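PDB 3B1N: ribokinase, putative from Burkholderia thailandensis, which probably acts as a pfkB-family (ribokinase-like) nucleoside kinase, transferring a phosphate from ATP to the ribose 5'-hydroxyl of nucleosides such as inosine. Local coordinates for residues Ile5-Ile14 and Met42-Ile53; Val240-Cys251 and Ser277-Gly288. All blocks are in the same frame, centred on the assembly; numbering follows the deposited sequence.

Contact 1 (Ile5-Ile14 and Met42-Ile53); sequences ICGSIAYDNI and MRREFGGCAGNI. With MZR (5-hydroxy-1-(beta-D-ribofuranosyl)-1H-imidazole-4-carboxamide), chain F.
Ala10 and Gly47 form an antiparallel hydrogen-bonded pair, followed by the non-hydrogen-bonded pair Tyr11-Phe46 and the hydrogen-bonded pair Asp12-Glu45; Asp12 N reaches Glu45 O at 2.8 Å. Beyond Gly47 the chain turns into a helix at its N-cap, Gly48, and Ser8 meets the first turn there: Ser8 O accepts from Ala50 N, while its OG accepts from Cys49 N (2.9 Å). With OG held between the backbone N and the carbonyl carbon (chi1 59°), that hydroxyl also meets O3 of the bound mizoribine at 2.6 Å.

Asp12 shares a face of the sheet with Ala10 and Glu45, and its two oxygens divide the ribose diol: OD1 accepts from O2' and OD2 from O3' at 2.5 Å. Gly48 N and Asn52 ND2 donate to O3', which is therefore gripped by three groups. Gly47 CA lies 3.5 Å from Asp12 OD2, so a residue without a side chain suits the spot, as it does the positive phi of Gly48 (86°).

On the face that carries Tyr11 and Phe46, Tyr11 CD2 sits 3.3 Å above one face of the Arg44 guanidinium, toward its rim, the ring and guanidinium planes 25° apart; Arg44 NH2 forms a salt bridge with Asp74, and NH1 a hydrogen bond with Gln102. Phe46 CE1 approaches the Tyr11 ring edge in plane. Deeper, small Ala50 lets the helix close on the end of strand 3-6, and Ile5 CG2 packs on Ile53 CB at 3.8 Å. This is the junction between the small beta lid and the alpha/beta core typical of ribokinase-like enzymes, here forming the nucleoside pocket.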
# COMPACT_ATOMS: atom_id res chain seq x y z
N ILE B 5 -3.87 17.15 21.95
CA ILE B 5 -3.83 16.58 20.58
C ILE B 5 -4.27 15.13 20.66
O ILE B 5 -3.45 14.27 21.01
CB ILE B 5 -2.38 16.66 20.01
CG1 ILE B 5 -1.74 18.05 20.21
CG2 ILE B 5 -2.41 16.22 18.52
CD1 ILE B 5 -2.49 19.16 19.55
N CYS B 6 -5.52 14.87 20.29
CA CYS B 6 -6.07 13.51 20.41
C CYS B 6 -5.97 12.81 19.07
O CYS B 6 -6.42 13.32 18.05
CB CYS B 6 -7.53 13.58 20.77
SG CYS B 6 -7.88 14.41 22.33
N GLY B 7 -5.32 11.66 19.04
CA GLY B 7 -5.24 10.96 17.75
C GLY B 7 -4.29 9.80 17.90
O GLY B 7 -3.77 9.50 18.97
N SER B 8 -4.08 9.10 16.78
CA SER B 8 -3.20 7.93 16.80
C SER B 8 -1.75 8.28 17.12
O SER B 8 -1.25 9.37 16.77
CB SER B 8 -3.26 7.22 15.46
OG SER B 8 -2.87 8.10 14.41
N ILE B 9 -1.04 7.32 17.71
CA ILE B 9 0.40 7.42 17.92
C ILE B 9 0.94 6.11 17.35
O ILE B 9 0.51 5.04 17.82
CB ILE B 9 0.78 7.55 19.42
CG1 ILE B 9 0.04 8.74 20.05
CG2 ILE B 9 2.30 7.80 19.48
CD1 ILE B 9 0.23 8.83 21.58
N ALA B 10 1.77 6.19 16.31
CA ALA B 10 2.03 4.97 15.49
C ALA B 10 3.41 4.99 14.94
O ALA B 10 4.05 6.04 14.84
CB ALA B 10 0.97 4.88 14.34
N TYR B 11 3.88 3.79 14.56
CA TYR B 11 5.10 3.68 13.77
C TYR B 11 4.70 3.46 12.32
O TYR B 11 3.87 2.61 12.02
CB TYR B 11 5.89 2.45 14.27
CG TYR B 11 6.45 2.66 15.65
CD1 TYR B 11 7.39 3.66 15.90
CD2 TYR B 11 6.00 1.91 16.72
CE1 TYR B 11 7.91 3.86 17.17
CE2 TYR B 11 6.50 2.11 18.02
CZ TYR B 11 7.46 3.07 18.23
OH TYR B 11 7.99 3.27 19.48
N ASP B 12 5.33 4.26 11.45
CA ASP B 12 4.99 4.27 10.03
C ASP B 12 6.04 3.56 9.19
O ASP B 12 7.23 3.82 9.37
CB ASP B 12 4.87 5.71 9.51
CG ASP B 12 3.67 6.44 10.04
OD1 ASP B 12 2.75 5.83 10.60
OD2 ASP B 12 3.63 7.65 9.81
N ASN B 13 5.60 2.71 8.27
CA ASN B 13 6.50 2.15 7.23
C ASN B 13 5.99 2.71 5.94
O ASN B 13 4.89 2.37 5.52
CB ASN B 13 6.48 0.62 7.27
CG ASN B 13 7.32 0.09 8.47
OD1 ASN B 13 6.78 -0.37 9.45
ND2 ASN B 13 8.64 0.24 8.39
N ILE B 14 6.78 3.64 5.39
CA ILE B 14 6.34 4.42 4.24
C ILE B 14 7.06 3.93 2.98
O ILE B 14 8.32 3.90 2.90
CB ILE B 14 6.62 5.89 4.46
CG1 ILE B 14 5.78 6.37 5.67
CG2 ILE B 14 6.23 6.70 3.19
CD1 ILE B 14 6.30 7.67 6.26
N MET B 42 13.47 -1.69 5.35
CA MET B 42 12.38 -1.22 6.20
C MET B 42 12.94 -0.40 7.35
O MET B 42 13.88 -0.83 8.05
CB MET B 42 11.58 -2.40 6.77
CG MET B 42 10.22 -2.65 6.11
SD MET B 42 8.91 -3.18 7.25
CE MET B 42 9.80 -4.29 8.34
N ARG B 43 12.37 0.78 7.56
CA ARG B 43 12.75 1.63 8.67
C ARG B 43 11.49 2.22 9.25
O ARG B 43 10.69 2.83 8.53
CB ARG B 43 13.63 2.76 8.17
CG ARG B 43 14.95 2.84 8.86
CD ARG B 43 16.03 3.42 7.91
NE ARG B 43 15.53 4.44 6.98
CZ ARG B 43 15.08 5.64 7.31
NH1 ARG B 43 15.01 6.00 8.59
NH2 ARG B 43 14.67 6.48 6.37
N ARG B 44 11.29 2.02 10.54
CA ARG B 44 10.10 2.61 11.13
C ARG B 44 10.32 4.07 11.52
O ARG B 44 11.33 4.47 12.09
CB ARG B 44 9.48 1.74 12.23
CG ARG B 44 9.05 0.37 11.73
CD ARG B 44 7.96 -0.23 12.59
NE ARG B 44 8.30 -0.31 14.01
CZ ARG B 44 7.48 -0.79 14.94
NH1 ARG B 44 6.26 -1.22 14.59
NH2 ARG B 44 7.87 -0.83 16.22
N GLU B 45 9.34 4.86 11.13
CA GLU B 45 9.40 6.30 11.35
C GLU B 45 8.37 6.61 12.42
O GLU B 45 7.34 5.93 12.57
CB GLU B 45 9.00 7.06 10.10
CG GLU B 45 9.82 6.88 8.83
CD GLU B 45 11.13 7.60 8.83
OE1 GLU B 45 11.54 8.15 9.89
OE2 GLU B 45 11.75 7.60 7.73
N PHE B 46 8.63 7.66 13.17
CA PHE B 46 7.66 8.10 14.15
C PHE B 46 6.48 8.80 13.49
O PHE B 46 6.68 9.75 12.71
CB PHE B 46 8.36 9.06 15.15
CG PHE B 46 9.45 8.39 15.93
CD1 PHE B 46 9.16 7.55 16.98
CD2 PHE B 46 10.79 8.58 15.55
CE1 PHE B 46 10.18 6.94 17.71
CE2 PHE B 46 11.82 7.94 16.27
CZ PHE B 46 11.52 7.13 17.33
N GLY B 47 5.26 8.34 13.82
CA GLY B 47 4.07 8.77 13.11
C GLY B 47 2.85 8.71 13.99
O GLY B 47 2.95 8.85 15.21
N GLY B 48 1.71 8.56 13.35
CA GLY B 48 0.40 8.70 14.01
C GLY B 48 0.02 10.17 14.00
O GLY B 48 0.88 11.08 14.11
N CYS B 49 -1.26 10.42 13.82
CA CYS B 49 -1.73 11.79 13.66
C CYS B 49 -1.45 12.67 14.87
O CYS B 49 -1.04 13.82 14.72
CB CYS B 49 -3.23 11.74 13.34
SG CYS B 49 -3.50 10.90 11.69
N ALA B 50 -1.63 12.12 16.08
CA ALA B 50 -1.33 12.94 17.26
C ALA B 50 0.15 13.21 17.37
O ALA B 50 0.53 14.32 17.77
CB ALA B 50 -1.84 12.30 18.55
N GLY B 51 0.98 12.23 17.07
CA GLY B 51 2.43 12.45 17.17
C GLY B 51 2.81 13.54 16.15
O GLY B 51 3.60 14.45 16.47
N ASN B 52 2.29 13.41 14.93
CA ASN B 52 2.68 14.37 13.87
C ASN B 52 2.23 15.79 14.16
O ASN B 52 2.99 16.74 13.99
CB ASN B 52 2.04 13.91 12.55
CG ASN B 52 2.54 12.53 12.09
OD1 ASN B 52 3.57 12.01 12.52
ND2 ASN B 52 1.80 11.97 11.13
N ILE B 53 0.99 15.92 14.61
CA ILE B 53 0.44 17.26 14.84
C ILE B 53 1.16 17.87 16.02
O ILE B 53 1.50 19.06 15.96
CB ILE B 53 -1.10 17.19 15.07
CG1 ILE B 53 -1.81 16.78 13.77
CG2 ILE B 53 -1.62 18.57 15.61
CD1 ILE B 53 -3.25 16.32 14.03
N1 MZR F . -6.33 5.79 12.02
O3 MZR F . -3.97 7.26 12.21
C4 MZR F . -3.83 6.73 10.91
C5 MZR F . -4.77 5.87 10.24
C6 MZR F . -6.03 5.37 10.80
O6 MZR F . -6.69 4.60 10.07
N7 MZR F . -4.19 5.65 9.03
C8 MZR F . -3.01 6.32 8.99
N9 MZR F . -2.77 7.00 10.15
C1' MZR F . -1.63 7.87 10.44
C2' MZR F . -0.24 7.34 10.12
O2' MZR F . 0.25 6.74 11.31
C3' MZR F . 0.50 8.62 9.64
O3' MZR F . 1.63 9.03 10.41
C4' MZR F . -0.56 9.70 9.64
O4' MZR F . -1.77 8.97 9.55
C5' MZR F . -0.41 10.62 8.46
O5' MZR F . -1.45 11.62 8.59
O HOH W 1 10.21 1.54 5.59
O HOH W 2 9.37 4.10 6.55

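Contact 2 (Val240-Cys251 and Ser277-Gly288); sequences VRAERVIDPTGC and SLMGALKIAHQG. With ADP (adenosine-5'-diphosphate), chain G.
Ala242, in the loop that carries the pfkB-family signature Asp-Pro-Thr-Gly-Cys-Gly-Asp into helix 251-264, meets Ile284 of the 277-288 segment beside the adenine of the bound ADP. Ile284 CG2 touches Ala242 CB at 3.6 Å, while its other branch, CG1 anti to the backbone N (chi1 -160°), takes CD1 to within 3.5 Å of ADP N6. A branched aliphatic chain suits this place, because one branch packs on the loop while the other borders the base. Earlier in helix 269-284, Ala281 CB receives Val240 CB of the loop at 3.7 Å, Gly280 passes close to the ADP sugar, and Ser277 OG accepts from ADP O2' and is also bonded to Pro238 O.

Behind this lining, the loop is tied to residues 283-288 by polar bonds. Ile284 O takes two donors, Ile246 N at 2.8 Å and the more distant Asp247 N. Arg244, extended from CG to NE, bonds Ala285 O through NE, with a weak second bond from NH2.

Lys283 bends back toward the type II turn Pro248-Cys251, and its NZ bridges Asp247 O (2.8 Å) and Gly288 O (2.9 Å); a weak bond to Thr249 O adds to them. A long flexible amine can thus gather several carbonyls, and the nearby Asp247 carboxylate would probably favour its charge. Gly250, at the N-cap of the next helix, tolerates a positive phi and lets Lys283 CD pack closely.

Asp247 completes the arrangement: with CG anti to the backbone N (chi1 -178°), OD2 accepts from Gly288 N on its anti side at 2.9 Å. In the Asx turn, OD1 accepts from Thr249 N above the carboxylate plane and from Thr249 OG1 on the syn side at 2.8 Å.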
# COMPACT_ATOMS: atom_id res chain seq x y z
N VAL B 240 3.11 27.09 -0.27
CA VAL B 240 4.49 27.54 -0.29
C VAL B 240 5.25 26.58 -1.20
O VAL B 240 5.14 25.37 -1.02
CB VAL B 240 5.11 27.56 1.14
CG1 VAL B 240 6.57 27.95 1.16
CG2 VAL B 240 4.38 28.58 1.97
N ARG B 241 6.00 27.11 -2.16
CA ARG B 241 6.83 26.25 -3.02
C ARG B 241 7.76 25.40 -2.20
O ARG B 241 8.56 25.91 -1.42
CB ARG B 241 7.63 27.11 -4.03
CG ARG B 241 8.39 26.31 -5.08
CD ARG B 241 8.41 27.02 -6.42
NE ARG B 241 7.87 26.13 -7.46
CZ ARG B 241 6.59 26.08 -7.84
NH1 ARG B 241 6.20 25.22 -8.79
NH2 ARG B 241 5.68 26.88 -7.29
N ALA B 242 7.68 24.08 -2.40
CA ALA B 242 8.53 23.15 -1.68
C ALA B 242 9.94 23.23 -2.19
O ALA B 242 10.13 23.29 -3.42
CB ALA B 242 8.01 21.72 -1.91
N GLU B 243 10.91 23.14 -1.28
CA GLU B 243 12.32 23.12 -1.72
C GLU B 243 12.58 21.87 -2.55
O GLU B 243 13.37 21.93 -3.52
CB GLU B 243 13.30 23.25 -0.55
CG GLU B 243 13.05 24.46 0.38
CD GLU B 243 13.54 25.79 -0.17
OE1 GLU B 243 13.00 26.27 -1.20
OE2 GLU B 243 14.45 26.38 0.47
N ARG B 244 11.92 20.76 -2.21
CA ARG B 244 11.94 19.52 -2.99
C ARG B 244 10.76 18.72 -2.44
O ARG B 244 10.28 19.01 -1.34
CB ARG B 244 13.26 18.77 -2.84
CG ARG B 244 13.58 18.35 -1.42
CD ARG B 244 15.03 17.80 -1.18
NE ARG B 244 15.13 17.32 0.21
CZ ARG B 244 16.06 16.48 0.70
NH1 ARG B 244 17.05 15.98 -0.07
NH2 ARG B 244 16.00 16.13 1.98
N VAL B 245 10.31 17.75 -3.22
CA VAL B 245 9.25 16.84 -2.80
C VAL B 245 9.81 15.45 -2.58
O VAL B 245 10.16 14.71 -3.54
CB VAL B 245 8.09 16.77 -3.83
CG1 VAL B 245 7.02 15.73 -3.42
CG2 VAL B 245 7.45 18.21 -4.02
N ILE B 246 9.89 15.09 -1.32
CA ILE B 246 10.42 13.78 -0.93
C ILE B 246 9.29 12.85 -0.49
O ILE B 246 9.19 11.69 -0.96
CB ILE B 246 11.47 13.96 0.18
CG1 ILE B 246 12.65 14.81 -0.34
CG2 ILE B 246 11.95 12.64 0.69
CD1 ILE B 246 13.41 14.15 -1.51
N ASP B 247 8.42 13.33 0.42
CA ASP B 247 7.43 12.44 1.02
C ASP B 247 6.25 13.26 1.51
O ASP B 247 6.42 14.07 2.43
CB ASP B 247 8.04 11.73 2.24
CG ASP B 247 7.08 10.75 2.90
OD1 ASP B 247 5.96 10.49 2.38
OD2 ASP B 247 7.46 10.24 3.96
N PRO B 248 5.09 13.10 0.90
CA PRO B 248 3.93 13.90 1.39
C PRO B 248 3.28 13.38 2.67
O PRO B 248 2.36 14.06 3.18
CB PRO B 248 2.91 13.82 0.27
CG PRO B 248 3.40 12.84 -0.69
CD PRO B 248 4.81 12.40 -0.38
N THR B 249 3.67 12.21 3.16
CA THR B 249 3.02 11.64 4.33
C THR B 249 3.17 12.58 5.53
O THR B 249 4.27 12.90 5.93
CB THR B 249 3.68 10.31 4.76
OG1 THR B 249 3.66 9.46 3.64
CG2 THR B 249 2.87 9.64 5.87
N GLY B 250 2.01 13.02 6.04
CA GLY B 250 2.00 13.86 7.23
C GLY B 250 1.88 15.32 6.86
O GLY B 250 1.95 16.15 7.75
N CYS B 251 1.76 15.66 5.57
CA CYS B 251 1.66 17.13 5.25
C CYS B 251 0.44 17.77 5.90
O CYS B 251 0.57 18.89 6.46
CB CYS B 251 1.55 17.36 3.76
SG CYS B 251 3.14 17.26 2.90
N SER B 277 0.21 26.26 5.88
CA SER B 277 0.67 25.98 4.51
C SER B 277 2.20 25.88 4.47
O SER B 277 2.78 24.92 3.89
CB SER B 277 0.18 27.10 3.63
OG SER B 277 0.56 26.80 2.29
N LEU B 278 2.86 26.79 5.17
CA LEU B 278 4.32 26.73 5.27
C LEU B 278 4.77 25.45 5.94
O LEU B 278 5.69 24.78 5.45
CB LEU B 278 4.88 27.93 6.02
CG LEU B 278 6.35 27.90 6.34
CD1 LEU B 278 7.21 27.83 5.09
CD2 LEU B 278 6.70 29.14 7.16
N MET B 279 4.12 25.07 7.06
CA MET B 279 4.57 23.82 7.72
C MET B 279 4.41 22.61 6.79
O MET B 279 5.31 21.75 6.80
CB MET B 279 3.76 23.62 9.00
CG MET B 279 4.03 24.74 10.07
SD MET B 279 5.69 24.82 10.69
CE MET B 279 5.74 23.40 11.82
N GLY B 280 3.32 22.56 6.02
CA GLY B 280 3.14 21.49 5.03
C GLY B 280 4.29 21.44 4.04
O GLY B 280 4.81 20.33 3.69
N ALA B 281 4.72 22.60 3.58
CA ALA B 281 5.88 22.65 2.63
C ALA B 281 7.19 22.30 3.23
O ALA B 281 8.05 21.71 2.55
CB ALA B 281 5.95 24.04 1.96
N LEU B 282 7.42 22.66 4.50
CA LEU B 282 8.70 22.29 5.11
C LEU B 282 8.77 20.79 5.35
O LEU B 282 9.80 20.15 5.20
CB LEU B 282 8.90 23.03 6.43
CG LEU B 282 8.86 24.54 6.27
CD1 LEU B 282 8.85 25.19 7.64
CD2 LEU B 282 10.14 24.94 5.49
N LYS B 283 7.62 20.21 5.68
CA LYS B 283 7.53 18.77 5.91
C LYS B 283 7.83 17.96 4.66
O LYS B 283 8.54 16.96 4.74
CB LYS B 283 6.15 18.39 6.51
CG LYS B 283 6.17 16.98 7.11
CD LYS B 283 5.20 16.02 6.53
CE LYS B 283 5.66 15.57 5.14
NZ LYS B 283 6.80 14.56 5.15
N ILE B 284 7.30 18.37 3.51
CA ILE B 284 7.36 17.49 2.31
C ILE B 284 8.78 17.34 1.77
O ILE B 284 9.06 16.39 1.02
CB ILE B 284 6.36 17.97 1.25
CG1 ILE B 284 6.04 16.83 0.24
CG2 ILE B 284 6.92 19.25 0.54
CD1 ILE B 284 4.87 17.21 -0.68
N ALA B 285 9.67 18.22 2.24
CA ALA B 285 11.07 18.19 1.81
C ALA B 285 11.91 17.09 2.48
O ALA B 285 13.13 16.97 2.20
CB ALA B 285 11.72 19.57 1.99
N HIS B 286 11.29 16.29 3.36
CA HIS B 286 12.03 15.27 4.09
C HIS B 286 11.18 14.01 4.21
O HIS B 286 9.95 14.07 4.15
CB HIS B 286 12.46 15.78 5.47
CG HIS B 286 13.24 17.05 5.41
ND1 HIS B 286 14.61 17.08 5.30
CD2 HIS B 286 12.82 18.34 5.38
CE1 HIS B 286 15.01 18.34 5.21
NE2 HIS B 286 13.94 19.12 5.28
N GLN B 287 11.85 12.88 4.40
CA GLN B 287 11.22 11.57 4.41
C GLN B 287 10.69 11.32 5.80
O GLN B 287 11.48 11.38 6.74
CB GLN B 287 12.33 10.52 4.14
CG GLN B 287 11.87 9.09 4.20
CD GLN B 287 10.76 8.83 3.25
OE1 GLN B 287 10.78 9.33 2.11
NE2 GLN B 287 9.75 8.07 3.70
N GLY B 288 9.41 10.98 5.93
CA GLY B 288 8.85 10.68 7.24
C GLY B 288 7.96 11.87 7.59
O GLY B 288 8.22 13.00 7.16
PB ADP G . -3.06 15.44 3.62
O1B ADP G . -3.73 14.62 2.53
O2B ADP G . -3.99 15.57 4.79
O3B ADP G . -1.68 15.14 4.07
PA ADP G . -2.64 17.69 1.69
O1A ADP G . -1.99 16.73 0.68
O2A ADP G . -3.86 18.46 1.29
O3A ADP G . -3.06 17.00 3.04
O5' ADP G . -1.43 18.61 2.06
C5' ADP G . -1.64 19.52 3.15
C4' ADP G . -0.92 20.85 2.96
O4' ADP G . 0.50 20.62 2.86
C3' ADP G . -1.31 21.60 1.66
O3' ADP G . -2.53 22.35 1.83
C2' ADP G . -0.05 22.39 1.40
O2' ADP G . -0.05 23.59 2.19
C1' ADP G . 1.06 21.50 1.89
N9 ADP G . 1.54 20.66 0.76
C8 ADP G . 1.14 19.41 0.37
N7 ADP G . 1.82 19.03 -0.77
C5 ADP G . 2.58 20.05 -1.12
C6 ADP G . 3.50 20.32 -2.23
N6 ADP G . 3.68 19.35 -3.16
N1 ADP G . 4.11 21.49 -2.27
C2 ADP G . 3.92 22.45 -1.33
N3 ADP G . 3.10 22.26 -0.28
C4 ADP G . 2.41 21.13 -0.15
O HOH W 3 2.29 24.66 1.17
O HOH W 4 10.22 23.08 1.52

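How the contacts relate
Both contacts are mostly buried, with exposed margins at Met42-Arg44 in contact 1 and at Arg244 and Val245 in contact 2. Contact 1 couples two lid strands to the core and presents hydroxyl-binding groups to the nucleoside. Contact 2 belongs to the core side, where aliphatic chains border the adenine and a lysine and an aspartate bond to backbone groups of the loops. Helix 251-264 lies next to both: contact 2 leads into it, and its Asp253 touches Cys49 and Ile53 of contact 1 and also bonds the nucleoside. They meet directly where Ile14 CD1 packs against Asp247 OD2 at 3.6 Å, so the lid strand adjoins the nucleotide loop, with the contact centres about 16 Å apart.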